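Local atomic coordinates of P35 antigen (Borrelia burgdorferi, PDB entry 4ALY), a protein that is a lipoprotein of the bacterial outer surface, critical for the Lyme disease agent to establish infection after a tick bite. Residues A[87-90]-A[91-95]; A[135-138]-A[139-143]; A[175-178]-A[179-183]. All blocks are in the same frame, centred on the assembly; numbering follows the deposited sequence.

Contact 1: A[87-90]-A[91-95]; sequences IQIS and EMDSS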
loop_
_atom_site.group_PDB
_atom_site.type_symbol
_atom_site.label_atom_id
_atom_site.label_comp_id
_atom_site.label_asym_id
_atom_site.label_seq_id
_atom_site.Cartn_x
_atom_site.Cartn_y
_atom_site.Cartn_z
ATOM N N ILE A 87 -3.823 -8.878 -9.615
ATOM C CA ILE A 87 -2.775 -9.872 -9.813
ATOM C C ILE A 87 -1.957 -9.610 -11.108
ATOM O O ILE A 87 -0.737 -9.759 -11.088
ATOM C CB ILE A 87 -3.307 -11.318 -9.643
ATOM C CG1 ILE A 87 -3.934 -11.472 -8.264
ATOM C CG2 ILE A 87 -2.213 -12.402 -9.848
ATOM C CD1 ILE A 87 -2.943 -11.611 -7.100
ATOM N N GLN A 88 -2.579 -9.149 -12.186
ATOM C CA GLN A 88 -1.829 -9.023 -13.446
ATOM C C GLN A 88 -0.807 -7.932 -13.224
ATOM O O GLN A 88 0.361 -8.176 -13.309
ATOM C CB GLN A 88 -2.665 -8.732 -14.724
ATOM C CG GLN A 88 -4.068 -9.341 -14.835
ATOM C CD GLN A 88 -4.176 -10.750 -15.509
ATOM O OE1 GLN A 88 -3.581 -11.745 -15.031
ATOM N NE2 GLN A 88 -4.999 -10.842 -16.585
ATOM N N ILE A 89 -1.277 -6.742 -12.920
ATOM C CA ILE A 89 -0.481 -5.602 -12.454
ATOM C C ILE A 89 0.674 -6.020 -11.524
ATOM O O ILE A 89 1.825 -5.701 -11.778
ATOM C CB ILE A 89 -1.382 -4.542 -11.798
ATOM C CG1 ILE A 89 -2.319 -3.914 -12.844
ATOM C CG2 ILE A 89 -0.546 -3.454 -11.158
ATOM C CD1 ILE A 89 -3.395 -2.929 -12.280
ATOM N N SER A 90 0.395 -6.794 -10.489
ATOM C CA SER A 90 1.497 -7.185 -9.600
ATOM C C SER A 90 2.602 -8.007 -10.253
ATOM O O SER A 90 3.762 -7.884 -9.827
ATOM C CB SER A 90 1.011 -7.864 -8.335
ATOM O OG SER A 90 1.001 -9.245 -8.531
ATOM N N GLU A 91 2.290 -8.792 -11.288
ATOM C CA GLU A 91 3.334 -9.599 -11.947
ATOM C C GLU A 91 4.121 -8.758 -12.959
ATOM O O GLU A 91 5.329 -8.914 -13.088
ATOM C CB GLU A 91 2.755 -10.853 -12.622
ATOM C CG GLU A 91 2.421 -12.017 -11.683
ATOM C CD GLU A 91 1.233 -12.869 -12.153
ATOM O OE1 GLU A 91 0.635 -12.644 -13.241
ATOM O OE2 GLU A 91 0.886 -13.794 -11.408
ATOM N N MET A 92 3.425 -7.862 -13.645
ATOM C CA MET A 92 4.039 -6.931 -14.579
ATOM C C MET A 92 5.037 -6.059 -13.753
ATOM O O MET A 92 6.243 -6.007 -14.078
ATOM C CB MET A 92 2.935 -6.062 -15.234
ATOM C CG MET A 92 3.101 -5.585 -16.676
ATOM S SD MET A 92 1.484 -4.948 -17.308
ATOM C CE MET A 92 0.526 -6.454 -17.541
ATOM N N ASP A 93 4.536 -5.408 -12.689
ATOM C CA ASP A 93 5.340 -4.611 -11.802
ATOM C C ASP A 93 6.533 -5.383 -11.264
ATOM O O ASP A 93 7.655 -4.897 -11.204
ATOM C CB ASP A 93 4.517 -4.076 -10.653
ATOM C CG ASP A 93 3.649 -2.945 -11.084
ATOM O OD1 ASP A 93 3.823 -2.543 -12.264
ATOM O OD2 ASP A 93 2.822 -2.457 -10.263
ATOM N N SER A 94 6.275 -6.614 -10.914
ATOM C CA SER A 94 7.303 -7.431 -10.383
ATOM C C SER A 94 8.396 -7.677 -11.401
ATOM O O SER A 94 9.551 -7.940 -11.034
ATOM C CB SER A 94 6.690 -8.737 -9.965
ATOM O OG SER A 94 7.694 -9.616 -9.744
ATOM N N SER A 95 8.091 -7.604 -12.683
ATOM C CA SER A 95 9.175 -7.851 -13.594
ATOM C C SER A 95 9.917 -6.552 -13.976
ATOM O O SER A 95 10.939 -6.598 -14.647
ATOM C CB SER A 95 8.675 -8.641 -14.796
ATOM O OG SER A 95 8.056 -7.725 -15.656
#
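Glu91 folds back over the preceding helical turn toward Ile87, and its side chain can be followed atom by atom. CB rests 3.7 Å from the carbonyl oxygen Gln88 O. With CG anti to its own carbonyl carbon (chi1 -78°), the chain is directed back toward the start of the helix, CG and CD passing close to Ile87 O. At the tip the carboxylate oxygen Glu91 OE2 comes to 3.7 Å from Ile87 CG2, an ordinary van der Waals approach of a charged group to a methyl on the protein surface. Below it, Ile87 O is gripped twice: Glu91 N donates at 3.2 Å, and the hydroxyl Ser90 OG donates at 3.1 Å from the same face of the carbonyl plane. Ser90 thus turns its polar end back onto its own helix.

Two residues further along, the side chains of Ile89 and Asp93 run side by side in the same direction, Ile89 CG2 lying 3.6 Å from Asp93 OD2. Their backbones are joined by a nearly straight bond from Asp93 N to Ile89 O (2.9 Å, 168°). The carboxylate itself is engaged beyond the helix, OD2 accepting from Thr137 and OD1 pairing with Arg96. Such i to i+4 spacing of bonds and side chains, with a serine hydroxyl returned to the carbonyl three residues back, is characteristic of an alpha-helix, here the last turns of helix 70-95.

Contact 2: A[135-138]-A[139-143]; sequences LYTS and LNFNE. With SO4 (sulfate ion), chain D.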
loop_
_atom_site.group_PDB
_atom_site.type_symbol
_atom_site.label_atom_id
_atom_site.label_comp_id
_atom_site.label_asym_id
_atom_site.label_seq_id
_atom_site.Cartn_x
_atom_site.Cartn_y
_atom_site.Cartn_z
ATOM N N LEU A 135 5.324 -1.917 -2.198
ATOM C CA LEU A 135 5.325 -0.519 -1.900
ATOM C C LEU A 135 5.289 0.339 -3.216
ATOM O O LEU A 135 4.589 1.359 -3.277
ATOM C CB LEU A 135 6.567 -0.195 -1.100
ATOM C CG LEU A 135 6.781 1.272 -0.771
ATOM C CD1 LEU A 135 5.607 1.849 0.061
ATOM C CD2 LEU A 135 8.137 1.348 -0.018
ATOM N N TYR A 136 6.052 -0.069 -4.248
ATOM C CA TYR A 136 6.149 0.731 -5.479
ATOM C C TYR A 136 4.803 0.682 -6.216
ATOM O O TYR A 136 4.320 1.697 -6.712
ATOM C CB TYR A 136 7.265 0.197 -6.402
ATOM C CG TYR A 136 8.672 0.128 -5.833
ATOM C CD1 TYR A 136 9.141 1.070 -4.908
ATOM C CD2 TYR A 136 9.542 -0.887 -6.219
ATOM C CE1 TYR A 136 10.440 1.028 -4.419
ATOM C CE2 TYR A 136 10.824 -0.978 -5.701
ATOM C CZ TYR A 136 11.280 0.019 -4.813
ATOM O OH TYR A 136 12.583 -0.032 -4.308
ATOM N N THR A 137 4.211 -0.506 -6.281
ATOM C CA THR A 137 2.897 -0.701 -6.812
ATOM C C THR A 137 1.855 0.157 -6.078
ATOM O O THR A 137 0.897 0.622 -6.726
ATOM C CB THR A 137 2.535 -2.188 -6.730
ATOM O OG1 THR A 137 3.501 -2.915 -7.489
ATOM C CG2 THR A 137 1.197 -2.489 -7.306
ATOM N N SER A 138 2.083 0.453 -4.788
ATOM C CA SER A 138 1.079 1.170 -4.002
ATOM C C SER A 138 1.018 2.591 -4.462
ATOM O O SER A 138 0.093 3.353 -4.135
ATOM C CB SER A 138 1.363 1.060 -2.490
ATOM O OG SER A 138 2.315 2.013 -2.038
ATOM N N LEU A 139 2.048 2.975 -5.191
ATOM C CA LEU A 139 2.113 4.322 -5.758
ATOM C C LEU A 139 1.973 4.136 -7.300
ATOM O O LEU A 139 2.577 4.897 -8.092
ATOM C CB LEU A 139 3.473 4.989 -5.348
ATOM C CG LEU A 139 3.624 5.491 -3.902
ATOM C CD1 LEU A 139 5.063 5.668 -3.306
ATOM C CD2 LEU A 139 2.786 6.752 -3.762
ATOM N N ASN A 140 1.264 3.067 -7.704
ATOM C CA ASN A 140 1.040 2.803 -9.148
ATOM C C ASN A 140 2.302 2.623 -10.002
ATOM O O ASN A 140 2.279 2.787 -11.199
ATOM C CB ASN A 140 0.131 3.903 -9.767
ATOM C CG ASN A 140 -1.307 3.844 -9.243
ATOM O OD1 ASN A 140 -1.744 2.858 -8.684
ATOM N ND2 ASN A 140 -2.023 4.898 -9.419
ATOM N N PHE A 141 3.414 2.331 -9.359
ATOM C CA PHE A 141 4.708 2.122 -10.038
ATOM C C PHE A 141 5.046 3.319 -10.914
ATOM O O PHE A 141 5.625 3.231 -11.984
ATOM C CB PHE A 141 4.820 0.774 -10.809
ATOM C CG PHE A 141 6.134 0.081 -10.561
ATOM C CD1 PHE A 141 7.274 0.493 -11.218
ATOM C CD2 PHE A 141 6.241 -0.953 -9.577
ATOM C CE1 PHE A 141 8.488 -0.113 -10.953
ATOM C CE2 PHE A 141 7.452 -1.532 -9.307
ATOM C CZ PHE A 141 8.571 -1.137 -10.008
ATOM N N ASN A 142 4.716 4.483 -10.402
ATOM C CA ASN A 142 5.096 5.659 -11.076
ATOM C C ASN A 142 6.435 6.016 -10.582
ATOM O O ASN A 142 6.557 6.706 -9.549
ATOM C CB ASN A 142 4.170 6.766 -10.694
ATOM C CG ASN A 142 4.533 8.033 -11.373
ATOM O OD1 ASN A 142 5.718 8.405 -11.492
ATOM N ND2 ASN A 142 3.538 8.709 -11.824
ATOM N N GLU A 143 7.449 5.604 -11.331
ATOM C CA GLU A 143 8.812 5.724 -10.830
ATOM C C GLU A 143 9.193 7.169 -10.512
ATOM O O GLU A 143 10.101 7.399 -9.717
ATOM C CB GLU A 143 9.771 5.062 -11.799
ATOM C CG GLU A 143 9.399 3.595 -12.063
ATOM C CD GLU A 143 10.261 2.937 -13.122
ATOM O OE1 GLU A 143 11.238 3.543 -13.604
ATOM O OE2 GLU A 143 9.957 1.801 -13.509
HETATM S S SO4 D . -0.436 7.183 -12.278
HETATM O O1 SO4 D . 0.841 6.617 -12.780
HETATM O O2 SO4 D . -0.237 7.910 -10.984
HETATM O O3 SO4 D . -1.412 6.080 -12.115
HETATM O O4 SO4 D . -0.969 8.102 -13.308
#
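Tyr136 O is the acceptor on which this helix end closes, for two backbone amides reach it from opposite faces of its carbonyl plane. Phe141 N donates at 2.9 Å and Leu139 N at 3.0 Å, both well out of that plane, one on each side. Beside them Asn140 N bonds to Thr137 O at 2.7 Å, closing a type I turn from Thr137 to Asn140. The bond from Phe141 back to Tyr136, the inner one from Asn140 to Thr137 and the positive phi of Asn140 (59°) together define a Schellman motif, with Asn140 as its C-prime residue.

The reversal brings two aromatic rings together. An edge of Tyr136 is directed at the face of Phe141 in an offset edge-to-face pair, centroids 5.6 Å apart and planes at 84°. The tightest apolar approach is at the root of the tyrosine, where Tyr136 CB lies 3.4 Å from Phe141 CE2; Thr137 OG1 meets the phenylalanine at its edge, in the ring plane. Ser138 holds its hydroxyl between its backbone N and carbonyl carbon (chi1 83°), from where OG donates to Leu135 O at 2.7 Å and accepts from Trp220. At the surface Asn140 ND2 makes a weak hydrogen bond of 3.0 Å to O3 of a sulfate ion, probably taken up from the crystallisation liquor.

The polar ends are satisfied by other parts of the chain: Tyr136 OH bonds to Glu98, and Thr137 OG1 to Arg133. Asn142 begins the next helix as its N-cap, its OD1 accepting from Lys145 N. The turn thus links helix 129-137 to helix 143-157, with Leu139 set against Ile146 and Leu149 of the latter and against Trp220 and Thr224 of helix 200-233, while Thr137 and Ser138 touch helix 163-189.

Contact 3: A[175-178]-A[179-183]; sequences FSIQ and LAMEE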
loop_
_atom_site.group_PDB
_atom_site.type_symbol
_atom_site.label_atom_id
_atom_site.label_comp_id
_atom_site.label_asym_id
_atom_site.label_seq_id
_atom_site.Cartn_x
_atom_site.Cartn_y
_atom_site.Cartn_z
ATOM N N PHE A 175 2.545 0.337 1.937
ATOM C CA PHE A 175 2.727 -1.111 1.784
ATOM C C PHE A 175 1.442 -1.839 2.230
ATOM O O PHE A 175 0.941 -2.720 1.497
ATOM C CB PHE A 175 3.962 -1.621 2.498
ATOM C CG PHE A 175 3.980 -3.105 2.674
ATOM C CD1 PHE A 175 4.491 -3.938 1.672
ATOM C CD2 PHE A 175 3.496 -3.678 3.834
ATOM C CE1 PHE A 175 4.503 -5.306 1.850
ATOM C CE2 PHE A 175 3.472 -5.056 4.018
ATOM C CZ PHE A 175 3.977 -5.876 3.024
ATOM N N SER A 176 0.852 -1.461 3.372
ATOM C CA SER A 176 -0.169 -2.381 3.966
ATOM C C SER A 176 -1.416 -2.470 3.102
ATOM O O SER A 176 -2.028 -3.505 3.016
ATOM C CB SER A 176 -0.528 -1.924 5.381
ATOM O OG SER A 176 0.560 -2.161 6.222
ATOM N N ILE A 177 -1.795 -1.344 2.489
ATOM C CA ILE A 177 -2.999 -1.215 1.641
ATOM C C ILE A 177 -2.865 -2.053 0.345
ATOM O O ILE A 177 -3.814 -2.761 -0.075
ATOM C CB ILE A 177 -3.183 0.237 1.224
ATOM C CG1 ILE A 177 -3.407 1.149 2.461
ATOM C CG2 ILE A 177 -4.299 0.331 0.178
ATOM C CD1 ILE A 177 -3.361 2.623 2.114
ATOM N N GLN A 178 -1.692 -1.927 -0.300
ATOM C CA GLN A 178 -1.350 -2.705 -1.469
ATOM C C GLN A 178 -1.319 -4.219 -1.153
ATOM O O GLN A 178 -2.030 -4.976 -1.811
ATOM C CB GLN A 178 -0.026 -2.211 -2.076
ATOM C CG GLN A 178 0.241 -2.795 -3.422
ATOM C CD GLN A 178 -0.856 -2.426 -4.433
ATOM O OE1 GLN A 178 -1.350 -1.278 -4.472
ATOM N NE2 GLN A 178 -1.254 -3.415 -5.249
ATOM N N LEU A 179 -0.563 -4.647 -0.129
ATOM C CA LEU A 179 -0.620 -6.040 0.357
ATOM C C LEU A 179 -2.059 -6.516 0.558
ATOM O O LEU A 179 -2.429 -7.624 0.116
ATOM C CB LEU A 179 0.142 -6.197 1.683
ATOM C CG LEU A 179 -0.042 -7.546 2.398
ATOM C CD1 LEU A 179 0.494 -8.734 1.579
ATOM C CD2 LEU A 179 0.640 -7.544 3.761
ATOM N N ALA A 180 -2.883 -5.688 1.218
ATOM C CA ALA A 180 -4.281 -6.095 1.431
ATOM C C ALA A 180 -4.964 -6.359 0.080
ATOM O O ALA A 180 -5.647 -7.383 -0.060
ATOM C CB ALA A 180 -5.062 -5.064 2.224
ATOM N N MET A 181 -4.791 -5.468 -0.906
ATOM C CA MET A 181 -5.448 -5.692 -2.203
ATOM C C MET A 181 -5.053 -7.023 -2.856
ATOM O O MET A 181 -5.872 -7.671 -3.537
ATOM C CB MET A 181 -5.188 -4.543 -3.174
ATOM C CG MET A 181 -5.741 -3.198 -2.717
ATOM S SD MET A 181 -5.034 -1.815 -3.639
ATOM C CE MET A 181 -6.033 -1.847 -5.116
ATOM N N GLU A 182 -3.811 -7.452 -2.629
ATOM C CA GLU A 182 -3.301 -8.606 -3.347
ATOM C C GLU A 182 -3.579 -9.915 -2.595
ATOM O O GLU A 182 -3.691 -10.972 -3.214
ATOM C CB GLU A 182 -1.801 -8.448 -3.678
ATOM C CG GLU A 182 -1.548 -7.153 -4.412
ATOM C CD GLU A 182 -0.146 -6.984 -4.960
ATOM O OE1 GLU A 182 0.753 -7.772 -4.581
ATOM O OE2 GLU A 182 0.037 -6.025 -5.762
ATOM N N GLU A 183 -3.678 -9.867 -1.276
ATOM C CA GLU A 183 -3.996 -11.070 -0.524
ATOM C C GLU A 183 -5.453 -11.420 -0.833
ATOM O O GLU A 183 -5.802 -12.601 -1.119
ATOM C CB GLU A 183 -3.925 -10.795 0.959
ATOM C CG GLU A 183 -2.557 -10.844 1.585
ATOM C CD GLU A 183 -2.657 -10.639 3.082
ATOM O OE1 GLU A 183 -3.429 -11.378 3.745
ATOM O OE2 GLU A 183 -2.011 -9.738 3.602
#
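Buried near the centre of the chain, this is an i to i+4 contact within helix 163-189, joining Gln178 to Glu182 along one flank and Phe175 to Leu179 along another. The polar pair is linked by a hydrogen bond from Gln178 NE2 to Glu182 OE2, 3.0 Å long with an N-H...O angle of 159°. The acceptor lies close to the amide plane of Gln178, whereas the donor comes in from above the carboxylate plane; the two flat groups are steeply turned, at 79°. A bend at chi2 (61°) swings the amide of Gln178 along the helix to its partner, which stretches out beyond CG. The other amide atom, Gln178 OE1, passes 3.8 Å from Met181 SD and accepts a hydrogen bond from Lys217.

On the apolar flank Leu179 CB sits over one face of the Phe175 ring, displaced toward its rim, and Leu179 CD2 meets Phe175 CE2 at 3.8 Å. The backbone beneath is regular, with Leu179 N bonded to Phe175 O at 2.9 Å. Met181 CG lies 3.3 Å from Ile177 O, its thioether running back past the same carbonyl.

Glu182 OE1 forms a salt bridge with Arg133. Such a buried setting, an arginine on one oxygen and an amide N-H on the other, would probably favour the ionised form, with the arginine helping to offset its charge.

In the fold
The three contacts follow in series along the chain: contact 1 at the end of helix 70-95, contact 2 where helix 129-137 gives way to the loop before helix 143-157, and contact 3 within helix 163-189. Their centres lie about 11 to 13 Å apart, and each touches the other two. Asp93 of contact 1 reaches Thr137 of contact 2; Thr137 CG2 packs on Gln178 NE2 of contact 3, and Ser90 CB on Glu182 OE2. Two helical segments and one helix terminus thus share an interface, with Arg133 bonding to both Thr137 and Glu182, in this all-helical, single-chain surface lipoprotein.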